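Local atomic coordinates of Abbfa_003403 (Acinetobacter baumannii, PDB entry 4ZXH), a protein that probably assembles and releases a peptide product as a four-domain nonribosomal peptide synthetase, with condensation, adenylation, carrier and thioesterase domains joined in one chain. Residues A[579-584]-A[597-602]; A[1260-1265]-A[1282-1287]; A[84-89]-A[178-183]; A[907-912]-A[963-968]; A[50-55]-A[384-389]. All coordinates share one frame; numbering follows the deposited sequence.

Contact 1 of 5, residues A[579-584]-A[597-602]; sequences PKVILT and PRLDIN
Val581 meets Leu599 across two adjoining parallel strands, their side chains crossing at about a right angle. The CG2 branch of Val581, anti to the backbone N, reaches over the strand boundary and comes to 3.7 Å from Leu599 CG. Leu583 and Leu599 share one face of the sheet, and there Leu583 sends CD1 over to Ile601 CB, 3.8 Å away, the two chains passing at a slant. Ile582, Arg598 and Thr584 point to the other face.

Beneath the side chains the backbones exchange four hydrogen bonds in the alternating ladder of parallel strands. Ile582 N gives to Pro597 O and Leu599 N to Ile582 O, the latter at 2.9 Å; Thr584 N gives to Leu599 O and Ile601 N to Thr584 O. At the end of strand 598-600, Asp600 OD1 accepts from Asn602 N in an Asx turn, while OD2 is hydrogen-bonded to Thr586 OG1.

Helices 509-525 and 543-553 cover the Leu599 and Ile601 side chains. Strand 598-600 is the outer member of a four-stranded parallel sheet with helices packed on it, part of the alpha/beta architecture of an AMP-binding (ANL) enzyme.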
# COMPACT_ATOMS: atom_id res chain seq x y z
N PRO A 579 48.69 -5.87 18.72
CA PRO A 579 49.03 -7.29 18.85
C PRO A 579 50.52 -7.56 19.05
O PRO A 579 51.38 -6.80 18.58
CB PRO A 579 48.54 -7.89 17.53
CG PRO A 579 48.65 -6.77 16.55
CD PRO A 579 48.50 -5.48 17.31
N LYS A 580 50.81 -8.64 19.76
CA LYS A 580 52.18 -9.04 20.05
C LYS A 580 52.91 -9.40 18.78
O LYS A 580 54.08 -9.09 18.61
CB LYS A 580 52.21 -10.23 21.01
CG LYS A 580 53.59 -10.69 21.43
CD LYS A 580 54.23 -9.67 22.34
CE LYS A 580 55.25 -10.31 23.29
NZ LYS A 580 54.60 -10.89 24.50
N VAL A 581 52.19 -10.09 17.89
CA VAL A 581 52.76 -10.64 16.68
C VAL A 581 51.64 -10.79 15.66
O VAL A 581 50.47 -10.80 16.03
CB VAL A 581 53.45 -12.02 16.95
CG1 VAL A 581 52.42 -13.14 17.01
CG2 VAL A 581 54.47 -12.33 15.89
N ILE A 582 52.00 -10.89 14.38
CA ILE A 582 51.04 -11.23 13.32
C ILE A 582 51.43 -12.57 12.72
O ILE A 582 52.53 -12.70 12.16
CB ILE A 582 50.99 -10.16 12.21
CG1 ILE A 582 50.42 -8.83 12.73
CG2 ILE A 582 50.21 -10.66 11.01
CD1 ILE A 582 50.68 -7.66 11.81
N LEU A 583 50.57 -13.58 12.89
CA LEU A 583 50.87 -14.91 12.37
C LEU A 583 50.27 -14.99 10.98
O LEU A 583 49.06 -14.89 10.82
CB LEU A 583 50.30 -16.01 13.29
CG LEU A 583 50.48 -17.49 12.89
CD1 LEU A 583 51.92 -18.00 13.04
CD2 LEU A 583 49.51 -18.37 13.67
N THR A 584 51.13 -15.15 9.99
CA THR A 584 50.72 -15.08 8.59
C THR A 584 51.40 -16.20 7.81
O THR A 584 52.04 -17.07 8.40
CB THR A 584 51.07 -13.72 8.00
OG1 THR A 584 50.75 -13.70 6.61
CG2 THR A 584 52.55 -13.43 8.19
N PRO A 597 55.98 -7.31 14.66
CA PRO A 597 56.64 -8.57 14.28
C PRO A 597 55.73 -9.52 13.54
O PRO A 597 54.54 -9.60 13.85
CB PRO A 597 57.06 -9.16 15.63
CG PRO A 597 57.23 -7.99 16.51
CD PRO A 597 56.16 -7.02 16.10
N ARG A 598 56.29 -10.24 12.58
CA ARG A 598 55.53 -11.20 11.78
C ARG A 598 56.15 -12.58 11.96
O ARG A 598 57.36 -12.70 12.07
CB ARG A 598 55.51 -10.78 10.31
CG ARG A 598 55.61 -9.26 10.13
CD ARG A 598 56.49 -8.88 8.93
NE ARG A 598 56.76 -7.44 8.90
CZ ARG A 598 56.21 -6.59 8.03
NH1 ARG A 598 55.35 -7.02 7.11
NH2 ARG A 598 56.53 -5.30 8.09
N LEU A 599 55.31 -13.61 12.01
CA LEU A 599 55.75 -14.99 12.06
C LEU A 599 55.14 -15.83 10.94
O LEU A 599 53.93 -15.80 10.70
CB LEU A 599 55.36 -15.62 13.39
CG LEU A 599 56.23 -15.31 14.59
CD1 LEU A 599 55.58 -15.94 15.80
CD2 LEU A 599 57.61 -15.87 14.36
N ASP A 600 55.99 -16.58 10.25
CA ASP A 600 55.54 -17.45 9.18
C ASP A 600 55.10 -18.79 9.74
O ASP A 600 55.92 -19.56 10.25
CB ASP A 600 56.64 -17.62 8.14
CG ASP A 600 56.23 -18.50 6.97
OD1 ASP A 600 55.05 -18.90 6.92
OD2 ASP A 600 57.10 -18.77 6.10
N ILE A 601 53.81 -19.08 9.62
CA ILE A 601 53.24 -20.32 10.14
C ILE A 601 53.79 -21.59 9.47
O ILE A 601 53.73 -22.68 10.04
CB ILE A 601 51.70 -20.32 10.00
CG1 ILE A 601 51.06 -21.35 10.94
CG2 ILE A 601 51.29 -20.61 8.58
CD1 ILE A 601 49.56 -21.36 10.85
N ASN A 602 54.34 -21.44 8.27
CA ASN A 602 54.92 -22.60 7.59
C ASN A 602 56.23 -23.03 8.25
O ASN A 602 56.68 -24.16 8.06
CB ASN A 602 55.16 -22.29 6.11
CG ASN A 602 53.87 -22.04 5.35
OD1 ASN A 602 52.89 -22.77 5.50
ND2 ASN A 602 53.87 -20.99 4.52

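Contact 2 of 5, residues A[1260-1265]-A[1282-1287]; sequences FPILLV and QLVKDT
Ile1262 overlaps Val1284 through a single pair of methyl groups: its CD1 lies 3.7 Å from CG2 of Val1284, the two side chains meeting at a slant. Both methyls are carried to the meeting point by the branch on the backbone-N side of the residue, CG1 of Ile1262 (chi1 -68°) and CG2 of Val1284 each standing anti to their own carbonyl carbon. Strand 1157-1163 adds Ile1160 and Met1162 to the surroundings of Ile1262, and the buried methyl pair thereby joins a larger apolar layer.

Polar contacts finish the junction at Thr1287. Its hydroxyl OG1 donates to Phe1260 O at 2.8 Å, approaching from well above the carbonyl plane. The carbonyl O of Thr1287 in turn accepts from Ile1262 N at 3.0 Å. One residue thus grips the chain on both sides of Pro1261, whose own nitrogen has no hydrogen to offer.

The aromatic side chain of Phe1260 turns the other way, toward Ser1147 and Arg1151 of helix 1138-1152. Strand 1262-1267 then pairs in parallel with strand 1288-1293, which follows directly on Thr1287. The contact therefore marks the start of the last strand pairing in the central sheet of the thioesterase, an alpha/beta-hydrolase fold.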
# COMPACT_ATOMS: atom_id res chain seq x y z
N PHE A 1260 -20.21 31.99 -49.18
CA PHE A 1260 -20.65 31.80 -47.81
C PHE A 1260 -19.97 32.87 -46.98
O PHE A 1260 -18.88 33.32 -47.34
CB PHE A 1260 -20.29 30.40 -47.30
CG PHE A 1260 -21.05 29.30 -47.95
CD1 PHE A 1260 -22.32 28.97 -47.51
CD2 PHE A 1260 -20.50 28.58 -48.99
CE1 PHE A 1260 -23.04 27.95 -48.11
CE2 PHE A 1260 -21.20 27.55 -49.59
CZ PHE A 1260 -22.48 27.23 -49.15
N PRO A 1261 -20.58 33.27 -45.86
CA PRO A 1261 -19.86 34.20 -44.98
C PRO A 1261 -18.68 33.49 -44.31
O PRO A 1261 -18.88 32.56 -43.52
CB PRO A 1261 -20.93 34.63 -43.97
CG PRO A 1261 -21.87 33.48 -43.93
CD PRO A 1261 -21.86 32.84 -45.28
N ILE A 1262 -17.47 33.90 -44.64
CA ILE A 1262 -16.27 33.17 -44.24
C ILE A 1262 -15.27 34.04 -43.50
O ILE A 1262 -15.00 35.17 -43.91
CB ILE A 1262 -15.56 32.56 -45.47
CG1 ILE A 1262 -16.41 31.46 -46.09
CG2 ILE A 1262 -14.20 31.99 -45.10
CD1 ILE A 1262 -15.84 30.94 -47.37
N LEU A 1263 -14.72 33.50 -42.42
CA LEU A 1263 -13.55 34.10 -41.78
C LEU A 1263 -12.35 33.22 -42.07
O LEU A 1263 -12.30 32.06 -41.62
CB LEU A 1263 -13.76 34.25 -40.27
CG LEU A 1263 -12.54 34.65 -39.44
CD1 LEU A 1263 -12.08 36.03 -39.83
CD2 LEU A 1263 -12.85 34.60 -37.95
N LEU A 1264 -11.39 33.75 -42.83
CA LEU A 1264 -10.16 33.00 -43.11
C LEU A 1264 -8.98 33.55 -42.32
O LEU A 1264 -8.55 34.68 -42.54
CB LEU A 1264 -9.85 33.03 -44.60
CG LEU A 1264 -8.49 32.43 -45.00
CD1 LEU A 1264 -8.42 30.97 -44.68
CD2 LEU A 1264 -8.23 32.67 -46.47
N VAL A 1265 -8.48 32.75 -41.39
CA VAL A 1265 -7.33 33.13 -40.57
C VAL A 1265 -6.06 32.57 -41.21
O VAL A 1265 -5.88 31.35 -41.28
CB VAL A 1265 -7.47 32.62 -39.11
CG1 VAL A 1265 -6.25 32.97 -38.29
CG2 VAL A 1265 -8.72 33.19 -38.44
N GLN A 1282 -10.58 32.38 -55.70
CA GLN A 1282 -11.10 31.77 -56.92
C GLN A 1282 -12.43 31.07 -56.66
O GLN A 1282 -13.05 30.53 -57.57
CB GLN A 1282 -10.10 30.77 -57.51
CG GLN A 1282 -8.68 31.27 -57.67
CD GLN A 1282 -7.80 30.27 -58.42
OE1 GLN A 1282 -8.27 29.21 -58.83
NE2 GLN A 1282 -6.52 30.59 -58.56
N LEU A 1283 -12.86 31.08 -55.40
CA LEU A 1283 -14.09 30.40 -55.01
C LEU A 1283 -15.07 31.37 -54.37
O LEU A 1283 -16.28 31.23 -54.54
CB LEU A 1283 -13.80 29.27 -54.02
CG LEU A 1283 -13.03 28.08 -54.57
CD1 LEU A 1283 -12.89 27.02 -53.49
CD2 LEU A 1283 -13.74 27.53 -55.80
N VAL A 1284 -14.55 32.32 -53.60
CA VAL A 1284 -15.40 33.23 -52.85
C VAL A 1284 -15.15 34.67 -53.30
O VAL A 1284 -14.00 35.07 -53.46
CB VAL A 1284 -15.17 33.09 -51.35
CG1 VAL A 1284 -16.11 33.99 -50.58
CG2 VAL A 1284 -15.35 31.62 -50.94
N LYS A 1285 -16.21 35.44 -53.51
CA LYS A 1285 -16.05 36.76 -54.12
C LYS A 1285 -16.14 37.90 -53.11
O LYS A 1285 -15.17 38.63 -52.89
CB LYS A 1285 -17.09 36.96 -55.22
N ASP A 1286 -17.31 38.06 -52.50
CA ASP A 1286 -17.60 39.25 -51.73
C ASP A 1286 -17.65 39.00 -50.22
O ASP A 1286 -17.51 39.92 -49.42
CB ASP A 1286 -18.92 39.87 -52.21
N THR A 1287 -17.83 37.74 -49.83
CA THR A 1287 -18.20 37.43 -48.45
C THR A 1287 -17.05 36.88 -47.60
O THR A 1287 -17.28 36.24 -46.57
CB THR A 1287 -19.35 36.40 -48.41
OG1 THR A 1287 -19.05 35.32 -49.31
CG2 THR A 1287 -20.66 37.05 -48.82

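Contact 3 of 5, residues A[84-89]-A[178-183]; sequences QLIWDR and IEFVQY
Gln84 leaves its strand toward helix 179-187 and meets Phe180 at the ring edge. From CB the chain passes to CG, anti to the carbonyl carbon (chi1 -75°), and runs on extended, which brings the amide to the aromatic residue. CD comes to 4.0 Å from Phe180 CE2 and sits in the plane of the ring at its rim. OE1 is closer, 3.6 Å from Phe180 CE2, also at the edge and near the ring plane, whereas NE2 stays 3.9 Å from Phe180 CD2. The amide stands steeply against the ring, their planes 79° apart. Its polar ends are both engaged: NE2 gives a hydrogen bond to Ala18 O, and OE1 accepts from Gln23 NE2, two bonds that restrict rotation of the amide.

The strand belongs to a three-stranded antiparallel sheet of the condensation domain, in which strand 81-87 is central between 13-18 and 73-78, and the N-terminal turn of helix 179-187 packs against it. The short strand and helix segments run nearly antiparallel, at 153°, with axes 10.9 Å apart.

Two residues on, Ile86 points to the same helix. Its CD1 touches Ile178 CD1 at 3.8 Å, the two side chains crossing at about a right angle, and lies 4.1 Å from Val181 CG2. The same methyl comes obliquely to Phe180 CZ, at 4.2 Å. Val73 of strand 73-78 also touches both Ile86 and Phe180.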
# COMPACT_ATOMS: atom_id res chain seq x y z
N GLN A 84 -32.33 9.86 -4.75
CA GLN A 84 -33.23 8.96 -4.00
C GLN A 84 -34.55 8.90 -4.73
O GLN A 84 -35.17 9.94 -4.99
CB GLN A 84 -33.49 9.46 -2.58
CG GLN A 84 -32.38 9.28 -1.62
CD GLN A 84 -32.74 9.78 -0.24
OE1 GLN A 84 -32.76 9.01 0.72
NE2 GLN A 84 -33.01 11.08 -0.12
N LEU A 85 -35.01 7.70 -5.05
CA LEU A 85 -36.34 7.56 -5.63
C LEU A 85 -37.30 6.94 -4.60
O LEU A 85 -36.97 5.93 -3.97
CB LEU A 85 -36.29 6.70 -6.89
CG LEU A 85 -35.28 7.01 -8.00
CD1 LEU A 85 -35.53 6.10 -9.19
CD2 LEU A 85 -35.31 8.48 -8.41
N ILE A 86 -38.47 7.54 -4.43
CA ILE A 86 -39.54 6.90 -3.67
C ILE A 86 -40.47 6.14 -4.62
O ILE A 86 -41.22 6.73 -5.38
CB ILE A 86 -40.38 7.91 -2.86
CG1 ILE A 86 -39.54 8.54 -1.74
CG2 ILE A 86 -41.56 7.21 -2.24
CD1 ILE A 86 -40.18 9.76 -1.12
N TRP A 87 -40.39 4.81 -4.59
CA TRP A 87 -41.26 3.95 -5.38
C TRP A 87 -42.64 3.85 -4.75
O TRP A 87 -42.76 3.84 -3.53
CB TRP A 87 -40.65 2.56 -5.52
CG TRP A 87 -39.37 2.56 -6.26
CD1 TRP A 87 -38.12 2.73 -5.74
CD2 TRP A 87 -39.20 2.38 -7.67
NE1 TRP A 87 -37.18 2.67 -6.74
CE2 TRP A 87 -37.82 2.45 -7.93
CE3 TRP A 87 -40.08 2.15 -8.73
CZ2 TRP A 87 -37.30 2.31 -9.21
CZ3 TRP A 87 -39.56 2.02 -10.00
CH2 TRP A 87 -38.18 2.10 -10.23
N ASP A 88 -43.69 3.77 -5.56
CA ASP A 88 -45.04 3.65 -5.01
C ASP A 88 -45.19 2.34 -4.23
O ASP A 88 -46.00 2.24 -3.31
CB ASP A 88 -46.10 3.73 -6.11
CG ASP A 88 -46.03 2.56 -7.08
OD1 ASP A 88 -44.96 1.90 -7.19
OD2 ASP A 88 -47.05 2.30 -7.77
N ARG A 89 -44.40 1.34 -4.61
CA ARG A 89 -44.43 0.05 -3.93
C ARG A 89 -43.18 -0.77 -4.23
O ARG A 89 -42.58 -0.65 -5.28
CB ARG A 89 -45.67 -0.73 -4.33
CG ARG A 89 -45.63 -1.22 -5.74
CD ARG A 89 -46.90 -1.95 -6.10
NE ARG A 89 -48.10 -1.11 -6.04
CZ ARG A 89 -48.61 -0.44 -7.08
NH1 ARG A 89 -48.01 -0.48 -8.26
NH2 ARG A 89 -49.72 0.30 -6.93
N ILE A 178 -41.14 10.67 5.95
CA ILE A 178 -41.08 11.49 4.74
C ILE A 178 -40.19 12.75 4.88
O ILE A 178 -39.83 13.40 3.88
CB ILE A 178 -42.50 11.92 4.29
CG1 ILE A 178 -42.50 12.48 2.86
CG2 ILE A 178 -43.06 12.94 5.24
CD1 ILE A 178 -41.92 11.51 1.81
N GLU A 179 -39.81 13.10 6.10
CA GLU A 179 -39.02 14.31 6.33
C GLU A 179 -37.59 14.23 5.73
O GLU A 179 -37.06 15.25 5.31
CB GLU A 179 -38.94 14.61 7.83
CG GLU A 179 -38.11 15.85 8.17
CD GLU A 179 -38.81 17.17 7.85
OE1 GLU A 179 -40.06 17.17 7.66
OE2 GLU A 179 -38.11 18.21 7.78
N PHE A 180 -36.99 13.05 5.70
CA PHE A 180 -35.61 12.88 5.19
C PHE A 180 -35.40 13.54 3.83
O PHE A 180 -34.33 14.04 3.51
CB PHE A 180 -35.24 11.39 5.09
CG PHE A 180 -36.01 10.64 4.03
CD1 PHE A 180 -37.35 10.28 4.23
CD2 PHE A 180 -35.40 10.29 2.82
CE1 PHE A 180 -38.06 9.58 3.25
CE2 PHE A 180 -36.10 9.60 1.84
CZ PHE A 180 -37.44 9.24 2.06
N VAL A 181 -36.44 13.51 3.02
CA VAL A 181 -36.41 14.09 1.70
C VAL A 181 -36.33 15.61 1.75
O VAL A 181 -35.52 16.20 1.03
CB VAL A 181 -37.65 13.63 0.91
CG1 VAL A 181 -38.16 14.72 -0.01
CG2 VAL A 181 -37.31 12.35 0.14
N GLN A 182 -37.15 16.25 2.58
CA GLN A 182 -37.09 17.70 2.70
C GLN A 182 -35.70 18.11 3.18
O GLN A 182 -35.09 19.02 2.62
CB GLN A 182 -38.17 18.22 3.65
CG GLN A 182 -38.38 19.72 3.55
CD GLN A 182 -39.56 20.22 4.37
OE1 GLN A 182 -40.27 19.44 5.01
NE2 GLN A 182 -39.79 21.54 4.34
N TYR A 183 -35.20 17.42 4.19
CA TYR A 183 -33.86 17.65 4.71
C TYR A 183 -32.80 17.61 3.60
O TYR A 183 -32.02 18.55 3.45
CB TYR A 183 -33.52 16.61 5.78
CG TYR A 183 -32.17 16.79 6.43
CD1 TYR A 183 -32.01 17.67 7.50
CD2 TYR A 183 -31.05 16.08 6.00
CE1 TYR A 183 -30.78 17.85 8.12
CE2 TYR A 183 -29.81 16.25 6.62
CZ TYR A 183 -29.69 17.14 7.68
OH TYR A 183 -28.47 17.33 8.31

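Contact 4 of 5, residues A[907-912]-A[963-968]; sequences DQKLVA and PIFEQS
The C-terminal subdomain of an adenylation enzyme carries a small mixed sheet, and this contact lays the loop segment 963-968, between strand 940-943 and helix 977-990, over the central strand 907-916. Phe965 is the principal side chain. Lys909 passes over one face of its ring, the two side chains sliding past each other in opposite directions: CD stands 3.8 Å from the ring centroid, only 13° off the normal, in a CH-pi contact, and CB comes to 3.6 Å from Phe965 CZ. The lysine reaches along the ring because its chain is extended as far as CE and bends only at chi4 (-68°). Pro963 CB lies over the opposite face, displaced toward the rim, while Leu910 O meets the edge in the ring plane, 3.8 Å from Phe965 CE1.

Val911 closes the group. Its CG2, anti to the carbonyl carbon, touches both Pro963 CG and Phe965 CZ, each at 3.5 Å, and CG1 reaches Pro963 CB at 3.8 Å.

On the flanking strands, Thr903 of 893-903 and Ala940 of 940-943 also touch Phe965, and Ile942 touches both Val911 and Pro963. Leu910 points away from the loop, onto Leu880 and Ile883 of helix 880-888; helix and loop thus take opposite faces of the sheet.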
# COMPACT_ATOMS: atom_id res chain seq x y z
N ASP A 907 11.66 16.80 4.32
CA ASP A 907 10.74 15.87 3.66
C ASP A 907 11.41 14.54 3.30
O ASP A 907 12.58 14.49 2.91
CB ASP A 907 10.12 16.53 2.42
CG ASP A 907 9.12 15.63 1.71
OD1 ASP A 907 8.08 15.26 2.31
OD2 ASP A 907 9.35 15.32 0.52
N GLN A 908 10.65 13.45 3.46
CA GLN A 908 11.17 12.09 3.28
C GLN A 908 10.46 11.38 2.14
O GLN A 908 9.26 11.56 1.92
CB GLN A 908 11.02 11.28 4.58
CG GLN A 908 11.55 11.97 5.82
CD GLN A 908 10.59 13.03 6.37
OE1 GLN A 908 9.39 13.02 6.08
NE2 GLN A 908 11.14 13.99 7.13
N LYS A 909 11.21 10.57 1.40
CA LYS A 909 10.67 9.82 0.27
C LYS A 909 11.31 8.44 0.18
O LYS A 909 12.44 8.23 0.62
CB LYS A 909 10.89 10.57 -1.04
CG LYS A 909 10.00 11.79 -1.29
CD LYS A 909 10.45 12.45 -2.61
CE LYS A 909 9.60 13.64 -3.04
NZ LYS A 909 8.21 13.27 -3.42
N LEU A 910 10.56 7.50 -0.39
CA LEU A 910 11.00 6.13 -0.62
C LEU A 910 11.73 5.96 -1.93
O LEU A 910 11.29 6.50 -2.95
CB LEU A 910 9.79 5.20 -0.60
CG LEU A 910 9.15 5.05 0.76
CD1 LEU A 910 7.85 4.28 0.61
CD2 LEU A 910 10.11 4.30 1.61
N VAL A 911 12.82 5.19 -1.91
CA VAL A 911 13.63 4.83 -3.09
C VAL A 911 13.71 3.33 -3.26
O VAL A 911 13.99 2.60 -2.30
CB VAL A 911 15.08 5.32 -2.97
CG1 VAL A 911 15.81 5.24 -4.32
CG2 VAL A 911 15.11 6.72 -2.45
N ALA A 912 13.50 2.84 -4.47
CA ALA A 912 13.63 1.41 -4.71
C ALA A 912 14.80 1.12 -5.63
O ALA A 912 14.82 1.59 -6.77
CB ALA A 912 12.35 0.84 -5.29
N PRO A 963 19.66 8.94 -4.49
CA PRO A 963 18.69 9.17 -5.56
C PRO A 963 18.58 10.65 -5.89
O PRO A 963 18.77 11.49 -5.01
CB PRO A 963 17.37 8.66 -4.96
CG PRO A 963 17.53 8.94 -3.51
CD PRO A 963 18.99 8.66 -3.20
N ILE A 964 18.28 10.95 -7.15
CA ILE A 964 17.86 12.27 -7.55
C ILE A 964 16.36 12.26 -7.89
O ILE A 964 15.95 11.81 -8.96
CB ILE A 964 18.66 12.75 -8.75
CG1 ILE A 964 20.15 12.74 -8.39
CG2 ILE A 964 18.22 14.10 -9.18
CD1 ILE A 964 21.04 13.04 -9.58
N PHE A 965 15.53 12.73 -6.97
CA PHE A 965 14.08 12.69 -7.16
C PHE A 965 13.53 13.67 -8.20
O PHE A 965 13.91 14.84 -8.21
CB PHE A 965 13.36 12.97 -5.84
CG PHE A 965 13.56 11.92 -4.80
CD1 PHE A 965 12.88 10.71 -4.89
CD2 PHE A 965 14.41 12.13 -3.73
CE1 PHE A 965 13.06 9.72 -3.91
CE2 PHE A 965 14.58 11.16 -2.76
CZ PHE A 965 13.90 9.96 -2.84
N GLU A 966 12.62 13.18 -9.05
CA GLU A 966 11.75 14.04 -9.86
C GLU A 966 10.97 14.98 -8.93
O GLU A 966 10.33 14.53 -7.98
CB GLU A 966 10.77 13.20 -10.69
CG GLU A 966 11.36 12.54 -11.94
CD GLU A 966 10.32 11.76 -12.77
OE1 GLU A 966 9.17 12.24 -12.89
OE2 GLU A 966 10.66 10.67 -13.30
N GLN A 967 11.01 16.28 -9.20
CA GLN A 967 10.33 17.24 -8.32
C GLN A 967 8.96 17.64 -8.89
O GLN A 967 8.16 18.29 -8.21
CB GLN A 967 11.20 18.48 -8.10
N SER A 968 8.70 17.23 -10.12
CA SER A 968 7.44 17.54 -10.79
C SER A 968 7.19 16.55 -11.92
O SER A 968 8.14 15.95 -12.43
CB SER A 968 7.46 18.98 -11.34
OG SER A 968 6.28 19.26 -12.08

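Contact 5 of 5, residues A[50-55]-A[384-389]; sequences NQSLGN and GQDLTL
Gln385 opens the contact with its carbonyl, which accepts a hydrogen bond from Asn50 ND2 at 3.1 Å. The donor is tilted 26° from the carbonyl plane, whereas the acceptor lies nearly in the plane of the asparagine amide.

Asp386 follows. Its backbone O accepts from Asn50 N at 2.8 Å. With CG anti to the carbonyl carbon (chi1 -66°) the carboxylate turns toward the short 3-10 turn 51-53, where the Ser52 hydroxyl faces OD1 at a modelled separation too short to take literally, so the strength of that bond is doubtful. CB rests 3.9 Å from Leu53 CD1, and OD2 has Lys56 as a long, weak ionic partner.

Leu387 adds a light apolar touch, its CD2 4.3 Å from Leu53 CD2, and Leu389 touches the bound 1,2-dimyristoyl-sn-glycero-3-phosphocholine.

Strand 387-391 pairs antiparallel with strand 40-49, whose Val47 and Val49 pack on Leu387. The contact thus holds the link from strand 40-49 to helix 56-67 beside the start of strand 387-391, in the condensation domain's mixed sheet.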
# COMPACT_ATOMS: atom_id res chain seq x y z
N ASN A 50 -47.71 -17.51 19.65
CA ASN A 50 -48.95 -18.22 19.96
C ASN A 50 -49.79 -18.27 18.68
O ASN A 50 -49.53 -17.51 17.75
CB ASN A 50 -49.71 -17.51 21.09
CG ASN A 50 -48.98 -17.59 22.43
OD1 ASN A 50 -48.31 -18.58 22.74
ND2 ASN A 50 -49.14 -16.54 23.26
N GLN A 51 -50.80 -19.14 18.63
CA GLN A 51 -51.57 -19.28 17.39
C GLN A 51 -52.41 -18.05 17.05
O GLN A 51 -52.84 -17.88 15.90
CB GLN A 51 -52.47 -20.52 17.45
CG GLN A 51 -52.58 -21.27 16.10
CD GLN A 51 -51.23 -21.81 15.59
OE1 GLN A 51 -50.85 -21.59 14.43
NE2 GLN A 51 -50.51 -22.52 16.45
N SER A 52 -52.64 -17.18 18.04
CA SER A 52 -53.51 -16.02 17.85
C SER A 52 -52.85 -14.91 17.02
O SER A 52 -53.49 -13.90 16.69
CB SER A 52 -53.99 -15.47 19.20
OG SER A 52 -52.92 -15.08 20.06
N LEU A 53 -51.57 -15.10 16.69
CA LEU A 53 -50.82 -14.15 15.85
C LEU A 53 -51.44 -14.08 14.46
O LEU A 53 -51.52 -13.02 13.85
CB LEU A 53 -49.34 -14.54 15.75
CG LEU A 53 -48.39 -13.60 15.00
CD1 LEU A 53 -48.52 -12.17 15.52
CD2 LEU A 53 -46.95 -14.07 15.10
N GLY A 54 -51.90 -15.24 13.97
CA GLY A 54 -52.58 -15.32 12.69
C GLY A 54 -51.74 -14.77 11.55
O GLY A 54 -50.58 -15.14 11.38
N ASN A 55 -52.35 -13.85 10.80
CA ASN A 55 -51.74 -13.27 9.61
C ASN A 55 -51.15 -11.88 9.88
O ASN A 55 -50.74 -11.17 8.96
CB ASN A 55 -52.79 -13.17 8.49
CG ASN A 55 -52.19 -13.24 7.11
OD1 ASN A 55 -50.98 -13.35 6.94
ND2 ASN A 55 -53.04 -13.15 6.10
N GLY A 384 -45.84 -10.32 24.73
CA GLY A 384 -47.09 -9.75 24.29
C GLY A 384 -48.13 -10.84 24.28
O GLY A 384 -47.83 -11.99 24.58
N GLN A 385 -49.35 -10.48 23.95
CA GLN A 385 -50.42 -11.45 23.85
C GLN A 385 -50.09 -12.52 22.81
O GLN A 385 -50.27 -13.71 23.05
CB GLN A 385 -51.73 -10.73 23.52
CG GLN A 385 -52.84 -11.61 23.05
CD GLN A 385 -54.16 -10.87 22.95
OE1 GLN A 385 -54.22 -9.63 22.94
NE2 GLN A 385 -55.24 -11.64 22.87
N ASP A 386 -49.58 -12.11 21.65
CA ASP A 386 -49.43 -13.04 20.54
C ASP A 386 -48.03 -13.64 20.39
O ASP A 386 -47.88 -14.67 19.75
CB ASP A 386 -49.81 -12.37 19.22
CG ASP A 386 -51.30 -12.02 19.14
OD1 ASP A 386 -52.14 -12.73 19.75
OD2 ASP A 386 -51.62 -11.02 18.46
N LEU A 387 -47.01 -13.00 20.97
CA LEU A 387 -45.63 -13.45 20.82
C LEU A 387 -44.69 -12.99 21.91
O LEU A 387 -45.06 -12.24 22.81
CB LEU A 387 -45.05 -13.00 19.47
CG LEU A 387 -45.20 -11.56 18.98
CD1 LEU A 387 -44.49 -10.62 19.85
CD2 LEU A 387 -44.55 -11.47 17.61
N THR A 388 -43.44 -13.43 21.80
CA THR A 388 -42.43 -13.14 22.80
C THR A 388 -41.09 -12.92 22.13
O THR A 388 -40.67 -13.75 21.32
CB THR A 388 -42.31 -14.30 23.82
OG1 THR A 388 -43.56 -14.45 24.53
CG2 THR A 388 -41.18 -14.06 24.79
N LEU A 389 -40.43 -11.80 22.45
CA LEU A 389 -39.10 -11.49 21.88
C LEU A 389 -37.99 -11.81 22.87
O LEU A 389 -38.09 -11.46 24.04
CB LEU A 389 -38.97 -10.02 21.47
CG LEU A 389 -39.76 -9.36 20.34
CD1 LEU A 389 -39.13 -8.03 20.03
CD2 LEU A 389 -39.80 -10.21 19.09

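How the contacts relate
The order along the chain follows the domain order of the synthetase. Contact 5 brackets contact 3 in sequence, and both lie in the condensation domain, their centres about 32 Å apart but on different sheets. Contact 1, within the adenylation enzyme, comes next; contact 4 joins that enzyme's C-terminal sheet to the loop before helix 977-990, and contact 2 closes the series in the thioesterase. Contact 1 lies about 51 Å from contact 4 and about 103 Å from contact 2, measured between centres, and contacts 1 and 5 fall on opposite sides of the chain's centre. No two contacts touch: each consolidates its own part of a multidomain chain, as expected of separately folded domains.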